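Local coordinates for arginine 3rd transport system periplasmic binding protein (Legionella pneumophila subsp. pneumophila str. Philadelphia 1, PDB 3KZG), which probably binds arginine in the periplasm and delivers it to an inner-membrane ABC transporter, at residues 142-147 with 178-183. Sequence-based numbering, arbitrary orientation.
Sequences DMLLGL and KKYKLI
Tyr180, at the start of strand 180-188, reaches across to helix 140-148 and meets Leu147 and Leu144, one turn apart. From CB the side chain leaves the strand toward the helix, with CG opposite the carbonyl carbon (chi1 -57°), and the ring spans the gap between the two backbones, whose closest CA atoms, those of Leu147 and Tyr180, are 10.0 Å apart. Near the base of the ring, Tyr180 CD1 lies 4.1 Å from Leu147 CD2; one atom further, CE1 of Tyr180 makes the nearest approach, 3.9 Å to the same methyl, which comes at the ring on a slant. At the tip, the hydroxyl OH of Tyr180 sits 4.1 Å from Leu144 CD2, the two side chains crossing at about a right angle. The aliphatic part of Lys179 lies against one face of the ring, with its CG 4.1 Å above the plane, over the centre. Polar links run past this small apolar patch through a water that accepts from Lys179 NZ at 3.1 Å and donates weakly to Leu144 O and Tyr180 OH. The main polar partner of the phenol is Glu169, whose OE1 is hydrogen-bonded to OH and also forms a salt bridge with Lys179 NZ, thus serving both groups. Lys179 NZ also bonds to Ser148 OG, at the end of helix 140-148. Trp165 of helix 159-166 packs on both Leu144 and Tyr180. The arrangement is helix-on-sheet packing in an alpha/beta lobe of the type II periplasmic-binding-protein fold: helix 140-148 joins parallel strands 133-137 and 154-158 and packs through Leu144 and Leu147 against Tyr180 of strand 180-188, which runs antiparallel beside 91-97 as an outermost strand of the five-stranded sheet within this chain.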
loop_
_atom_site.group_PDB
_atom_site.type_symbol
_atom_site.label_atom_id
_atom_site.label_comp_id
_atom_site.label_asym_id
_atom_site.label_seq_id
_atom_site.Cartn_x
_atom_site.Cartn_y
_atom_site.Cartn_z
ATOM N N ASP A 142 -28.087 11.399 -30.093
ATOM C CA ASP A 142 -28.243 12.266 -31.257
ATOM C C ASP A 142 -26.876 12.724 -31.743
ATOM O O ASP A 142 -26.603 12.776 -32.941
ATOM C CB ASP A 142 -29.069 13.509 -30.897
ATOM C CG ASP A 142 -30.495 13.177 -30.492
ATOM O OD1 ASP A 142 -31.152 14.043 -29.870
ATOM O OD2 ASP A 142 -30.962 12.060 -30.802
HETATM N N MSE A 143 -26.018 13.068 -30.792
HETATM C CA MSE A 143 -24.690 13.542 -31.118
HETATM C C MSE A 143 -23.863 12.469 -31.811
HETATM O O MSE A 143 -23.186 12.745 -32.800
HETATM C CB MSE A 143 -23.986 14.009 -29.849
HETATM C CG MSE A 143 -22.572 14.491 -30.087
HETATM SE SE MSE A 143 -21.873 15.355 -28.546
HETATM C CE MSE A 143 -21.824 13.830 -27.348
ATOM N N LEU A 144 -23.913 11.250 -31.286
ATOM C CA LEU A 144 -23.151 10.161 -31.875
ATOM C C LEU A 144 -23.742 9.775 -33.232
ATOM O O LEU A 144 -23.015 9.354 -34.136
ATOM C CB LEU A 144 -23.121 8.959 -30.924
ATOM C CG LEU A 144 -22.285 9.173 -29.658
ATOM C CD1 LEU A 144 -22.342 7.927 -28.784
ATOM C CD2 LEU A 144 -20.841 9.497 -30.038
ATOM N N LEU A 145 -25.056 9.938 -33.372
ATOM C CA LEU A 145 -25.737 9.634 -34.630
ATOM C C LEU A 145 -25.305 10.672 -35.643
ATOM O O LEU A 145 -25.031 10.351 -36.799
ATOM C CB LEU A 145 -27.260 9.699 -34.466
ATOM C CG LEU A 145 -28.080 9.623 -35.763
ATOM C CD1 LEU A 145 -27.790 8.323 -36.487
ATOM C CD2 LEU A 145 -29.568 9.733 -35.446
ATOM N N GLY A 146 -25.257 11.925 -35.195
ATOM C CA GLY A 146 -24.849 13.009 -36.067
ATOM C C GLY A 146 -23.446 12.761 -36.575
ATOM O O GLY A 146 -23.155 12.956 -37.754
ATOM N N LEU A 147 -22.573 12.317 -35.675
ATOM C CA LEU A 147 -21.191 12.028 -36.024
ATOM C C LEU A 147 -21.151 10.930 -37.090
ATOM O O LEU A 147 -20.479 11.073 -38.111
ATOM C CB LEU A 147 -20.418 11.580 -34.782
ATOM C CG LEU A 147 -18.932 11.249 -34.966
ATOM C CD1 LEU A 147 -18.201 12.482 -35.473
ATOM C CD2 LEU A 147 -18.331 10.770 -33.637
ATOM N N LYS A 178 -12.131 -0.802 -34.833
ATOM C CA LYS A 178 -12.849 0.248 -34.125
ATOM C C LYS A 178 -13.655 1.156 -35.046
ATOM O O LYS A 178 -13.364 1.272 -36.235
ATOM C CB LYS A 178 -11.866 1.097 -33.315
ATOM C CG LYS A 178 -11.140 0.334 -32.226
ATOM C CD LYS A 178 -10.237 1.248 -31.414
ATOM C CE LYS A 178 -9.535 0.476 -30.310
ATOM N NZ LYS A 178 -8.639 1.339 -29.492
ATOM N N LYS A 179 -14.674 1.797 -34.479
ATOM C CA LYS A 179 -15.516 2.725 -35.222
ATOM C C LYS A 179 -15.070 4.148 -34.908
ATOM O O LYS A 179 -15.242 5.060 -35.722
ATOM C CB LYS A 179 -16.987 2.563 -34.828
ATOM C CG LYS A 179 -17.902 3.645 -35.411
ATOM C CD LYS A 179 -19.338 3.502 -34.931
ATOM C CE LYS A 179 -20.230 4.605 -35.505
ATOM N NZ LYS A 179 -21.663 4.437 -35.109
ATOM N N TYR A 180 -14.486 4.324 -33.727
ATOM C CA TYR A 180 -14.022 5.636 -33.284
ATOM C C TYR A 180 -12.515 5.709 -33.057
ATOM O O TYR A 180 -11.831 4.689 -32.959
ATOM C CB TYR A 180 -14.720 6.018 -31.971
ATOM C CG TYR A 180 -16.227 6.021 -32.039
ATOM C CD1 TYR A 180 -16.912 6.999 -32.766
ATOM C CD2 TYR A 180 -16.972 5.043 -31.384
ATOM C CE1 TYR A 180 -18.307 6.999 -32.836
ATOM C CE2 TYR A 180 -18.361 5.031 -31.447
ATOM C CZ TYR A 180 -19.023 6.012 -32.174
ATOM O OH TYR A 180 -20.402 6.006 -32.223
ATOM N N LYS A 181 -12.015 6.939 -32.976
ATOM C CA LYS A 181 -10.609 7.210 -32.698
ATOM C C LYS A 181 -10.547 8.557 -31.973
ATOM O O LYS A 181 -11.319 9.474 -32.275
ATOM C CB LYS A 181 -9.765 7.257 -33.984
ATOM C CG LYS A 181 -10.091 8.387 -34.945
ATOM C CD LYS A 181 -9.055 8.454 -36.062
ATOM C CE LYS A 181 -9.427 9.477 -37.118
ATOM N NZ LYS A 181 -8.435 9.511 -38.230
ATOM N N LEU A 182 -9.642 8.662 -31.006
ATOM C CA LEU A 182 -9.485 9.886 -30.232
ATOM C C LEU A 182 -8.540 10.847 -30.938
ATOM O O LEU A 182 -7.554 10.432 -31.551
ATOM C CB LEU A 182 -8.940 9.563 -28.839
ATOM C CG LEU A 182 -9.605 8.435 -28.049
ATOM C CD1 LEU A 182 -8.992 8.372 -26.656
ATOM C CD2 LEU A 182 -11.110 8.659 -27.963
ATOM N N ILE A 183 -8.842 12.136 -30.840
ATOM C CA ILE A 183 -8.028 13.165 -31.471
ATOM C C ILE A 183 -7.369 14.028 -30.395
ATOM O O ILE A 183 -8.057 14.706 -29.629
ATOM C CB ILE A 183 -8.896 14.059 -32.383
ATOM C CG1 ILE A 183 -9.681 13.184 -33.369
ATOM C CG2 ILE A 183 -8.017 15.052 -33.135
ATOM C CD1 ILE A 183 -8.807 12.320 -34.268
HETATM O O HOH W 1 -23.420 6.470 -33.650
#